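PDB 6HCP: BauA, which takes up iron across the outer membrane of Acinetobacter baumannii as the receptor for ferric preacinetobactin, and belongs to the TonB-dependent transporters. Local coordinates for residues Y105-A110 with S529-T534; T582-E587 with V602-N607; P61-S66 with V140-S145. All blocks are in the same frame, centred on the assembly; numbering follows the deposited sequence.

Contact 1: residues Y105-A110 with S529-T534; sequences YIRGYA and SAFEIT. With C8E ((hydroxyethyloxy)tri(ethyloxy)octane), chain B; EDO (1,2-ethanediol), chain S.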
loop_
_atom_site.group_PDB
_atom_site.type_symbol
_atom_site.label_atom_id
_atom_site.label_comp_id
_atom_site.label_asym_id
_atom_site.label_seq_id
_atom_site.Cartn_x
_atom_site.Cartn_y
_atom_site.Cartn_z
ATOM N N TYR A 105 13.941 -19.462 -17.760
ATOM C CA TYR A 105 13.990 -20.867 -18.059
ATOM C C TYR A 105 12.686 -21.259 -18.758
ATOM O O TYR A 105 11.614 -20.746 -18.414
ATOM C CB TYR A 105 14.134 -21.685 -16.776
ATOM C CG TYR A 105 15.400 -21.453 -15.999
ATOM C CD1 TYR A 105 15.546 -20.342 -15.186
ATOM C CD2 TYR A 105 16.368 -22.440 -15.922
ATOM C CE1 TYR A 105 16.690 -20.141 -14.435
ATOM C CE2 TYR A 105 17.556 -22.224 -15.242
ATOM C CZ TYR A 105 17.692 -21.103 -14.448
ATOM O OH TYR A 105 18.834 -20.932 -13.735
ATOM N N ILE A 106 12.779 -22.215 -19.684
ATOM C CA ILE A 106 11.625 -22.834 -20.318
ATOM C C ILE A 106 11.747 -24.353 -20.117
ATOM O O ILE A 106 12.813 -24.923 -20.365
ATOM C CB ILE A 106 11.544 -22.443 -21.813
ATOM C CG1 ILE A 106 11.566 -20.918 -22.004
ATOM C CG2 ILE A 106 10.320 -23.070 -22.448
ATOM C CD1 ILE A 106 11.599 -20.457 -23.439
ATOM N N ARG A 107 10.679 -24.979 -19.606
ATOM C CA ARG A 107 10.667 -26.398 -19.270
ATOM C C ARG A 107 11.879 -26.746 -18.395
ATOM O O ARG A 107 12.427 -27.858 -18.470
ATOM C CB ARG A 107 10.630 -27.252 -20.539
ATOM C CG ARG A 107 9.262 -27.240 -21.199
ATOM C CD ARG A 107 9.070 -28.314 -22.253
ATOM N NE ARG A 107 7.690 -28.335 -22.692
ATOM C CZ ARG A 107 7.216 -29.059 -23.697
ATOM N NH1 ARG A 107 8.045 -29.668 -24.538
ATOM N NH2 ARG A 107 5.913 -29.049 -23.923
ATOM N N GLY A 108 12.262 -25.799 -17.533
ATOM C CA GLY A 108 13.250 -26.022 -16.503
ATOM C C GLY A 108 14.686 -25.973 -16.992
ATOM O O GLY A 108 15.600 -26.300 -16.224
ATOM N N TYR A 109 14.905 -25.538 -18.235
ATOM C CA TYR A 109 16.237 -25.330 -18.772
ATOM C C TYR A 109 16.413 -23.870 -19.198
ATOM O O TYR A 109 15.487 -23.258 -19.719
ATOM C CB TYR A 109 16.478 -26.206 -20.002
ATOM C CG TYR A 109 16.685 -27.664 -19.689
ATOM C CD1 TYR A 109 17.783 -28.095 -18.974
ATOM C CD2 TYR A 109 15.747 -28.601 -20.082
ATOM C CE1 TYR A 109 17.976 -29.435 -18.699
ATOM C CE2 TYR A 109 15.902 -29.940 -19.773
ATOM C CZ TYR A 109 17.041 -30.360 -19.118
ATOM O OH TYR A 109 17.245 -31.689 -18.890
ATOM N N ALA A 110 17.639 -23.370 -19.072
ATOM C CA ALA A 110 17.953 -22.008 -19.485
ATOM C C ALA A 110 17.555 -21.822 -20.951
ATOM O O ALA A 110 17.714 -22.716 -21.782
ATOM C CB ALA A 110 19.421 -21.718 -19.268
ATOM N N SER A 529 0.255 -31.202 -21.672
ATOM C CA SER A 529 1.404 -31.923 -22.224
ATOM C C SER A 529 2.329 -32.469 -21.135
ATOM O O SER A 529 2.408 -31.952 -20.035
ATOM C CB SER A 529 2.159 -31.084 -23.218
ATOM O OG SER A 529 2.433 -29.810 -22.703
ATOM N N ALA A 530 2.998 -33.568 -21.495
ATOM C CA ALA A 530 3.955 -34.236 -20.667
ATOM C C ALA A 530 5.234 -34.426 -21.483
ATOM O O ALA A 530 5.181 -34.715 -22.677
ATOM C CB ALA A 530 3.401 -35.547 -20.194
ATOM N N PHE A 531 6.381 -34.251 -20.837
ATOM C CA PHE A 531 7.631 -34.311 -21.543
ATOM C C PHE A 531 8.702 -34.918 -20.646
ATOM O O PHE A 531 8.631 -34.866 -19.431
ATOM C CB PHE A 531 8.052 -32.917 -22.022
ATOM C CG PHE A 531 8.324 -31.937 -20.907
ATOM C CD1 PHE A 531 9.548 -31.905 -20.262
ATOM C CD2 PHE A 531 7.359 -31.023 -20.524
ATOM C CE1 PHE A 531 9.794 -30.991 -19.246
ATOM C CE2 PHE A 531 7.602 -30.115 -19.507
ATOM C CZ PHE A 531 8.830 -30.085 -18.883
ATOM N N GLU A 532 9.714 -35.481 -21.301
ATOM C CA GLU A 532 10.956 -35.844 -20.673
ATOM C C GLU A 532 12.084 -35.328 -21.564
ATOM O O GLU A 532 12.090 -35.578 -22.778
ATOM C CB GLU A 532 11.076 -37.358 -20.475
ATOM C CG GLU A 532 12.437 -37.772 -19.959
ATOM C CD GLU A 532 12.584 -39.260 -19.672
ATOM O OE1 GLU A 532 11.943 -39.740 -18.722
ATOM O OE2 GLU A 532 13.278 -39.928 -20.437
ATOM N N ILE A 533 12.976 -34.532 -20.966
ATOM C CA ILE A 533 14.074 -33.945 -21.718
ATOM C C ILE A 533 15.361 -34.279 -20.963
ATOM O O ILE A 533 15.518 -33.810 -19.827
ATOM C CB ILE A 533 13.927 -32.423 -21.851
ATOM C CG1 ILE A 533 12.633 -32.008 -22.551
ATOM C CG2 ILE A 533 15.149 -31.832 -22.538
ATOM C CD1 ILE A 533 12.251 -30.557 -22.322
ATOM N N THR A 534 16.320 -34.895 -21.658
ATOM C CA THR A 534 17.640 -35.146 -21.098
ATOM C C THR A 534 18.646 -34.200 -21.732
ATOM O O THR A 534 18.709 -34.078 -22.946
ATOM C CB THR A 534 18.064 -36.616 -21.257
ATOM O OG1 THR A 534 18.048 -36.940 -22.646
ATOM C CG2 THR A 534 17.157 -37.548 -20.487
HETATM C C1 C8E B . 5.980 -36.054 -13.568
HETATM C C2 C8E B . 6.295 -35.948 -15.047
HETATM C C3 C8E B . 5.698 -37.086 -15.874
HETATM C C4 C8E B . 6.390 -37.258 -17.223
HETATM C C5 C8E B . 6.856 -38.697 -17.400
HETATM C C6 C8E B . 7.514 -38.899 -18.757
HETATM C C7 C8E B . 6.715 -38.242 -19.884
HETATM C C8 C8E B . 7.176 -38.750 -21.246
HETATM O O9 C8E B . 6.222 -38.368 -22.231
HETATM C C10 C8E B . 6.657 -38.699 -23.556
HETATM C C11 C8E B . 5.976 -39.974 -24.076
HETATM O O12 C8E B . 6.329 -40.231 -25.448
HETATM C C13 C8E B . 5.395 -41.054 -26.156
HETATM C C14 C8E B . 5.576 -40.846 -27.654
HETATM O O15 C8E B . 6.785 -40.126 -27.938
HETATM C C16 C8E B . 7.724 -40.898 -28.700
HETATM C C17 C8E B . 8.150 -40.178 -29.976
HETATM O O18 C8E B . 7.058 -40.041 -30.899
HETATM C C19 C8E B . 7.034 -41.072 -31.889
HETATM C C20 C8E B . 6.079 -40.681 -33.004
HETATM O O21 C8E B . 5.941 -39.262 -32.913
HETATM C C1 EDO S . 14.267 -38.415 -24.869
HETATM O O1 EDO S . 14.506 -39.754 -25.308
HETATM C C2 EDO S . 13.779 -38.499 -23.452
HETATM O O2 EDO S . 14.785 -39.186 -22.702
#

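Contact 2: residues T582-E587 with V602-N607; sequences TYLDPE and VAVPKN. With C8E ((hydroxyethyloxy)tri(ethyloxy)octane), chain C.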
loop_
_atom_site.group_PDB
_atom_site.type_symbol
_atom_site.label_atom_id
_atom_site.label_comp_id
_atom_site.label_asym_id
_atom_site.label_seq_id
_atom_site.Cartn_x
_atom_site.Cartn_y
_atom_site.Cartn_z
ATOM N N THR A 582 2.026 -26.255 -13.637
ATOM C CA THR A 582 3.032 -27.223 -14.038
ATOM C C THR A 582 3.630 -27.925 -12.820
ATOM O O THR A 582 3.724 -27.351 -11.745
ATOM C CB THR A 582 4.182 -26.571 -14.801
ATOM O OG1 THR A 582 4.625 -25.494 -13.962
ATOM C CG2 THR A 582 3.792 -26.128 -16.192
ATOM N N TYR A 583 3.959 -29.203 -13.019
ATOM C CA TYR A 583 4.843 -29.951 -12.153
ATOM C C TYR A 583 6.098 -30.319 -12.953
ATOM O O TYR A 583 5.999 -30.817 -14.075
ATOM C CB TYR A 583 4.186 -31.238 -11.642
ATOM C CG TYR A 583 5.135 -32.134 -10.881
ATOM C CD1 TYR A 583 5.602 -31.777 -9.618
ATOM C CD2 TYR A 583 5.691 -33.262 -11.479
ATOM C CE1 TYR A 583 6.598 -32.507 -8.982
ATOM C CE2 TYR A 583 6.655 -34.026 -10.839
ATOM C CZ TYR A 583 7.111 -33.647 -9.587
ATOM O OH TYR A 583 8.039 -34.426 -8.951
ATOM N N LEU A 584 7.258 -29.992 -12.390
ATOM C CA LEU A 584 8.548 -30.265 -13.000
ATOM C C LEU A 584 9.399 -31.071 -12.022
ATOM O O LEU A 584 9.489 -30.718 -10.836
ATOM C CB LEU A 584 9.201 -28.920 -13.323
ATOM C CG LEU A 584 10.636 -28.975 -13.828
ATOM C CD1 LEU A 584 10.663 -29.499 -15.252
ATOM C CD2 LEU A 584 11.270 -27.601 -13.753
ATOM N N ASP A 585 10.057 -32.104 -12.554
ATOM C CA ASP A 585 11.016 -32.891 -11.813
ATOM C C ASP A 585 12.363 -32.778 -12.521
ATOM O O ASP A 585 12.634 -33.521 -13.466
ATOM C CB ASP A 585 10.548 -34.346 -11.712
ATOM C CG ASP A 585 11.541 -35.245 -11.011
ATOM O OD1 ASP A 585 12.188 -34.734 -10.085
ATOM O OD2 ASP A 585 11.799 -36.357 -11.543
ATOM N N PRO A 586 13.198 -31.779 -12.148
ATOM C CA PRO A 586 14.475 -31.536 -12.807
ATOM C C PRO A 586 15.594 -32.222 -12.018
ATOM O O PRO A 586 15.934 -31.773 -10.916
ATOM C CB PRO A 586 14.581 -30.004 -12.758
ATOM C CG PRO A 586 13.861 -29.620 -11.481
ATOM C CD PRO A 586 12.926 -30.758 -11.118
ATOM N N GLU A 587 15.986 -33.416 -12.475
ATOM C CA GLU A 587 16.855 -34.286 -11.679
ATOM C C GLU A 587 18.260 -34.327 -12.284
ATOM O O GLU A 587 18.434 -34.516 -13.483
ATOM C CB GLU A 587 16.272 -35.698 -11.574
ATOM C CG GLU A 587 17.194 -36.633 -10.786
ATOM C CD GLU A 587 16.643 -38.028 -10.506
ATOM O OE1 GLU A 587 15.449 -38.179 -10.548
ATOM O OE2 GLU A 587 17.427 -38.947 -10.256
ATOM N N VAL A 602 19.359 -26.844 -9.592
ATOM C CA VAL A 602 19.263 -25.548 -8.919
ATOM C C VAL A 602 18.262 -24.645 -9.650
ATOM O O VAL A 602 17.902 -24.865 -10.809
ATOM C CB VAL A 602 20.635 -24.862 -8.805
ATOM C CG1 VAL A 602 21.619 -25.674 -7.967
ATOM C CG2 VAL A 602 21.206 -24.540 -10.176
ATOM N N ALA A 603 17.785 -23.637 -8.911
ATOM C CA ALA A 603 17.229 -22.373 -9.421
ATOM C C ALA A 603 15.731 -22.491 -9.702
ATOM O O ALA A 603 15.007 -21.503 -9.529
ATOM C CB ALA A 603 17.992 -21.875 -10.630
ATOM N N VAL A 604 15.297 -23.607 -10.290
ATOM C CA VAL A 604 13.945 -23.731 -10.804
ATOM C C VAL A 604 13.039 -24.341 -9.742
ATOM O O VAL A 604 13.442 -25.239 -9.015
ATOM C CB VAL A 604 13.893 -24.538 -12.112
ATOM C CG1 VAL A 604 14.552 -23.761 -13.236
ATOM C CG2 VAL A 604 14.490 -25.924 -11.944
ATOM N N PRO A 605 11.764 -23.911 -9.681
ATOM C CA PRO A 605 10.787 -24.515 -8.779
ATOM C C PRO A 605 10.211 -25.782 -9.409
ATOM O O PRO A 605 10.105 -25.867 -10.638
ATOM C CB PRO A 605 9.695 -23.441 -8.666
ATOM C CG PRO A 605 9.756 -22.718 -9.978
ATOM C CD PRO A 605 11.219 -22.736 -10.383
ATOM N N LYS A 606 9.743 -26.709 -8.568
ATOM C CA LYS A 606 9.084 -27.909 -9.075
ATOM C C LYS A 606 7.608 -27.648 -9.391
ATOM O O LYS A 606 7.066 -28.265 -10.282
ATOM C CB LYS A 606 9.217 -29.057 -8.078
ATOM C CG LYS A 606 10.642 -29.583 -7.987
ATOM C CD LYS A 606 10.797 -30.726 -7.012
ATOM C CE LYS A 606 10.432 -32.066 -7.590
ATOM N NZ LYS A 606 11.136 -33.132 -6.840
ATOM N N ASN A 607 7.000 -26.681 -8.712
ATOM C CA ASN A 607 5.564 -26.402 -8.911
ATOM C C ASN A 607 5.397 -24.931 -9.299
ATOM O O ASN A 607 5.892 -24.075 -8.598
ATOM C CB ASN A 607 4.738 -26.710 -7.659
ATOM C CG ASN A 607 4.931 -28.131 -7.144
ATOM O OD1 ASN A 607 5.094 -29.048 -7.923
ATOM N ND2 ASN A 607 4.670 -28.354 -5.873
HETATM C C1 C8E C . -1.258 -30.713 -14.553
HETATM C C2 C8E C . -1.441 -30.398 -13.091
HETATM C C3 C8E C . -0.179 -29.803 -12.472
HETATM C C4 C8E C . -0.441 -29.440 -11.010
HETATM C C5 C8E C . 0.720 -28.682 -10.376
HETATM C C6 C8E C . 0.265 -27.866 -9.168
HETATM C C7 C8E C . 1.347 -26.883 -8.734
HETATM C C8 C8E C . 0.811 -25.736 -7.862
HETATM O O9 C8E C . 1.778 -25.307 -6.910
HETATM C C10 C8E C . 1.937 -23.896 -6.708
HETATM C C11 C8E C . 3.030 -23.590 -5.697
HETATM O O12 C8E C . 2.552 -23.372 -4.367
HETATM C C13 C8E C . 3.125 -24.314 -3.411
HETATM C C14 C8E C . 4.074 -23.660 -2.380
HETATM O O15 C8E C . 5.211 -24.464 -1.935
HETATM C C16 C8E C . 6.257 -23.681 -1.266
HETATM C C17 C8E C . 7.553 -24.445 -0.849
HETATM O O18 C8E C . 8.319 -23.540 0.014
HETATM O O HOH W 1 6.825 -26.436 -12.517
#

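Contact 3: residues P61-S66 with V140-S145; sequences PFNTIS and VLKGPS. With EDO (1,2-ethanediol), chain H.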
loop_
_atom_site.group_PDB
_atom_site.type_symbol
_atom_site.label_atom_id
_atom_site.label_comp_id
_atom_site.label_asym_id
_atom_site.label_seq_id
_atom_site.Cartn_x
_atom_site.Cartn_y
_atom_site.Cartn_z
ATOM N N PRO A 61 2.285 -30.004 -33.495
ATOM C CA PRO A 61 2.593 -31.060 -32.529
ATOM C C PRO A 61 3.732 -30.645 -31.586
ATOM O O PRO A 61 4.634 -31.429 -31.290
ATOM C CB PRO A 61 3.012 -32.222 -33.421
ATOM C CG PRO A 61 3.702 -31.533 -34.576
ATOM C CD PRO A 61 2.967 -30.220 -34.784
ATOM N N PHE A 62 3.596 -29.429 -31.061
ATOM C CA PHE A 62 4.497 -28.817 -30.092
ATOM C C PHE A 62 3.643 -27.897 -29.224
ATOM O O PHE A 62 2.544 -27.509 -29.655
ATOM C CB PHE A 62 5.577 -27.988 -30.793
ATOM C CG PHE A 62 6.494 -28.772 -31.692
ATOM C CD1 PHE A 62 7.553 -29.490 -31.168
ATOM C CD2 PHE A 62 6.256 -28.842 -33.052
ATOM C CE1 PHE A 62 8.324 -30.299 -31.987
ATOM C CE2 PHE A 62 7.040 -29.630 -33.868
ATOM C CZ PHE A 62 8.071 -30.355 -33.336
ATOM N N ASN A 63 4.114 -27.617 -28.009
ATOM C CA ASN A 63 3.453 -26.683 -27.113
ATOM C C ASN A 63 3.935 -25.265 -27.445
ATOM O O ASN A 63 5.109 -24.914 -27.240
ATOM C CB ASN A 63 3.698 -27.107 -25.659
ATOM C CG ASN A 63 2.854 -26.341 -24.658
ATOM O OD1 ASN A 63 2.479 -25.204 -24.905
ATOM N ND2 ASN A 63 2.517 -26.974 -23.549
ATOM N N THR A 64 3.044 -24.491 -28.070
ATOM C CA THR A 64 3.333 -23.191 -28.639
ATOM C C THR A 64 2.323 -22.158 -28.124
ATOM O O THR A 64 1.178 -22.490 -27.811
ATOM C CB THR A 64 3.250 -23.197 -30.165
ATOM O OG1 THR A 64 1.954 -23.689 -30.539
ATOM C CG2 THR A 64 4.358 -24.026 -30.780
ATOM N N ILE A 65 2.781 -20.910 -28.027
ATOM C CA ILE A 65 1.880 -19.795 -27.733
ATOM C C ILE A 65 2.430 -18.552 -28.410
ATOM O O ILE A 65 3.650 -18.398 -28.555
ATOM C CB ILE A 65 1.699 -19.599 -26.212
ATOM C CG1 ILE A 65 0.661 -18.505 -25.938
ATOM C CG2 ILE A 65 3.025 -19.282 -25.543
ATOM C CD1 ILE A 65 -0.288 -18.812 -24.835
ATOM N N SER A 66 1.525 -17.713 -28.921
ATOM C CA SER A 66 1.917 -16.450 -29.518
ATOM C C SER A 66 1.119 -15.305 -28.892
ATOM O O SER A 66 -0.103 -15.308 -28.954
ATOM C CB SER A 66 1.710 -16.489 -31.002
ATOM O OG SER A 66 1.951 -15.222 -31.582
ATOM N N VAL A 140 6.448 -18.338 -28.523
ATOM C CA VAL A 140 7.236 -19.280 -27.746
ATOM C C VAL A 140 6.925 -20.684 -28.251
ATOM O O VAL A 140 5.755 -21.089 -28.357
ATOM C CB VAL A 140 6.965 -19.192 -26.231
ATOM C CG1 VAL A 140 7.863 -20.154 -25.453
ATOM C CG2 VAL A 140 7.131 -17.785 -25.703
ATOM N N LEU A 141 7.991 -21.452 -28.489
ATOM C CA LEU A 141 7.890 -22.887 -28.732
ATOM C C LEU A 141 8.678 -23.584 -27.627
ATOM O O LEU A 141 9.850 -23.285 -27.435
ATOM C CB LEU A 141 8.460 -23.228 -30.110
ATOM C CG LEU A 141 8.309 -24.707 -30.496
ATOM C CD1 LEU A 141 8.154 -24.862 -31.995
ATOM C CD2 LEU A 141 9.472 -25.533 -29.988
ATOM N N LYS A 142 8.003 -24.428 -26.855
ATOM C CA LYS A 142 8.582 -24.994 -25.661
ATOM C C LYS A 142 9.362 -26.263 -26.007
ATOM O O LYS A 142 8.952 -27.082 -26.836
ATOM C CB LYS A 142 7.513 -25.257 -24.598
ATOM C CG LYS A 142 6.816 -23.979 -24.136
ATOM C CD LYS A 142 5.678 -24.209 -23.189
ATOM C CE LYS A 142 4.681 -23.064 -23.200
ATOM N NZ LYS A 142 3.725 -23.202 -22.089
ATOM N N GLY A 143 10.510 -26.392 -25.344
ATOM C CA GLY A 143 11.421 -27.525 -25.531
ATOM C C GLY A 143 12.387 -27.276 -26.679
ATOM O O GLY A 143 12.304 -26.274 -27.387
ATOM N N PRO A 144 13.357 -28.186 -26.875
ATOM C CA PRO A 144 14.379 -28.013 -27.902
ATOM C C PRO A 144 13.778 -28.193 -29.297
ATOM O O PRO A 144 12.685 -28.788 -29.434
ATOM C CB PRO A 144 15.381 -29.130 -27.598
ATOM C CG PRO A 144 14.564 -30.172 -26.863
ATOM C CD PRO A 144 13.584 -29.373 -26.036
ATOM N N SER A 145 14.500 -27.710 -30.310
ATOM C CA SER A 145 13.954 -27.671 -31.640
ATOM C C SER A 145 15.044 -27.684 -32.722
ATOM O O SER A 145 14.908 -26.965 -33.725
ATOM C CB SER A 145 13.085 -26.433 -31.767
ATOM O OG SER A 145 13.877 -25.263 -31.640
HETATM C C1 EDO H . -0.320 -20.445 -31.313
HETATM O O1 EDO H . -0.551 -21.741 -31.894
HETATM C C2 EDO H . -1.150 -20.271 -30.040
HETATM O O2 EDO H . -0.860 -18.984 -29.440
HETATM O O HOH W 2 6.658 -28.498 -27.512
#

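Contact 1: residues Y105-A110 with S529-T534
Arg107 lays its aliphatic chain flat across the ring of Phe531, although it is a buried charged residue facing the wall of a barrel. Its CD sits 3.6 Å from the centroid of the Phe531 ring and almost straight above it, a CH-pi contact over the face. The side chain is extended from CG to NE (chi2 -166°, chi3 172°) and runs across the ring, with CD over its centre and CB and NE out past the rim. The guanidinium follows with its plane only 19° from that of the ring, and Phe531 CD2 lies beneath its rim. Beyond Phe531 the charge is met by Glu564 and Glu514, each forming a salt bridge with NH2, while Ser529, whose OG is hydrogen-bonded to Glu564, stands nearby. The two carboxylates probably balance the buried positive charge.

A second finger reaches the strand through Tyr109. Its OH donates to Ile533 O at 2.9 Å, approaching from above the carbonyl plane rather than along a lone pair. Behind the hydroxyl, Tyr109 CE2 comes within 3.4 Å of Ile533 CG2, and the two side chains run antiparallel as they pass. The other branch of Ile533 turns to the arginine, with its CD1 3.9 Å from Arg107 CD, and so wedges between the two fingers.

Both fingers grow from a type I' turn, Ile106 to Tyr109, closed by Ile106 N to Tyr109 O (2.9 Å) and Tyr109 N to Ile106 O. The positive phi values of Arg107 and Gly108 suit this turn. A tight hairpin of the plug thus presses its tip and one flank against barrel strand 524-541, the plug-in-barrel construction of TonB-dependent receptors.

Contact 2: residues T582-E587 with V602-N607
Lys606 extends next to Tyr583, its CE 3.6 Å from the phenol oxygen OH of Tyr583, the two side chains running out in parallel from the sheet. They sit on neighbouring strands of a barrel hairpin, 575-590 and 599-618, at a place where the second strand is broken and residues 602-606 leave regular pairing. A bend at chi3 (83°) turns the end of the lysine so that NZ comes up beside Asp585, forming a long salt bridge of 3.8 Å to OD1 of Asp585. Regular antiparallel pairing is present again where Tyr583 faces Asn607 in a non-hydrogen-bonded pair. Where the chain departs from the strand, apolar groups fill in: Val604 CG2 lies 3.8 Å from Pro586 CG, and the Leu584 side chain crosses that valine nearly at a right angle, its CD2 meeting CG2. Pro605 faces the next strand, 622-637, through Val633 and Ser634. Between 582-587 and 602-607 the one direct backbone hydrogen bond runs to Lys606 O, which accepts from Leu584 N at 2.7 Å in the carbonyl plane. A water donates to that same oxygen at 2.9 Å, and its other hydrogen goes to OG1 of Thr582, a hydroxyl also bonded to Pro89 O of the plug.

Contact 3: residues P61-S66 with V140-S145
The plug domain is built round a mixed beta-sheet, and here its outermost strand 64-68 pairs antiparallel with strand 135-142. Three backbone hydrogen bonds make the join. Ile65 and Val140 form a hydrogen-bonded pair, with Val140 N to Ile65 O at 2.8 Å and Ile65 N to Val140 O at 3.0 Å. One step along, Thr64 and Leu141 are a non-hydrogen-bonded pair in which Thr64 CA lies 3.2 Å from Val140 O in a CA-H...O contact. The third bond, Lys142 N to Asn63 O, extends the pairing to the mouth of the loop. There a water finishes the job, accepting from Asn63 N and donating to Lys142 O at 2.8 Å.

Side chains alternate between the two faces. On the Thr64-Leu141 face, Thr64 CG2 touches Leu141 CG at 4.0 Å, and Leu141 CD1 also reaches CB of Phe62. On the other, Ile65 and Val140 run out together, Ile65 CG2 against Val140 CB. Asn63 and Lys142 also cross: CG of Asn63 stands anti to the backbone N (chi1 -170°), and the amide oxygen OD1 of Asn63 meets the CE methylene of Lys142 at 3.5 Å. The lysine runs out extended past this amide to a salt bridge between its NZ and Asp88, while ND2 of Asn63 bonds Ser529 OG on the barrel wall.

Barrel strands flank the loop end of the join: Lys518 on 508-520 bonds Phe62 O, and Asn483 on 478-489 bonds Pro61 O. Within the sheet, strand 135-142 lies between 64-68 and 159-165, Leu141 bonding to Thr160 through the backbone, while Gly143 and Pro144 lead to Ser145, the residue just before helix 146-149.

How the contacts relate
From the N terminus, the 61-66 segment comes first and is paired by contact 3 only when the chain returns at 140-145, closing a loop within the plug. The 105-110 hairpin lies inside that loop and finds its partner far later, at 529-534, so contacts 1 and 3 cross. Contact 2, a local barrel hairpin, follows both in series. In space contact 1 is the middle piece: Asn63 probably hydrogen-bonds Ser529 and packs on Arg107, joining it to contact 3, while Tyr105 and Gly108 rest on Ala603, Val604 and Leu584 of contact 2. Contacts 2 and 3 do not touch. Contact 1 ties plug to barrel, contact 3 holds the plug sheet together and contact 2 joins adjoining barrel strands.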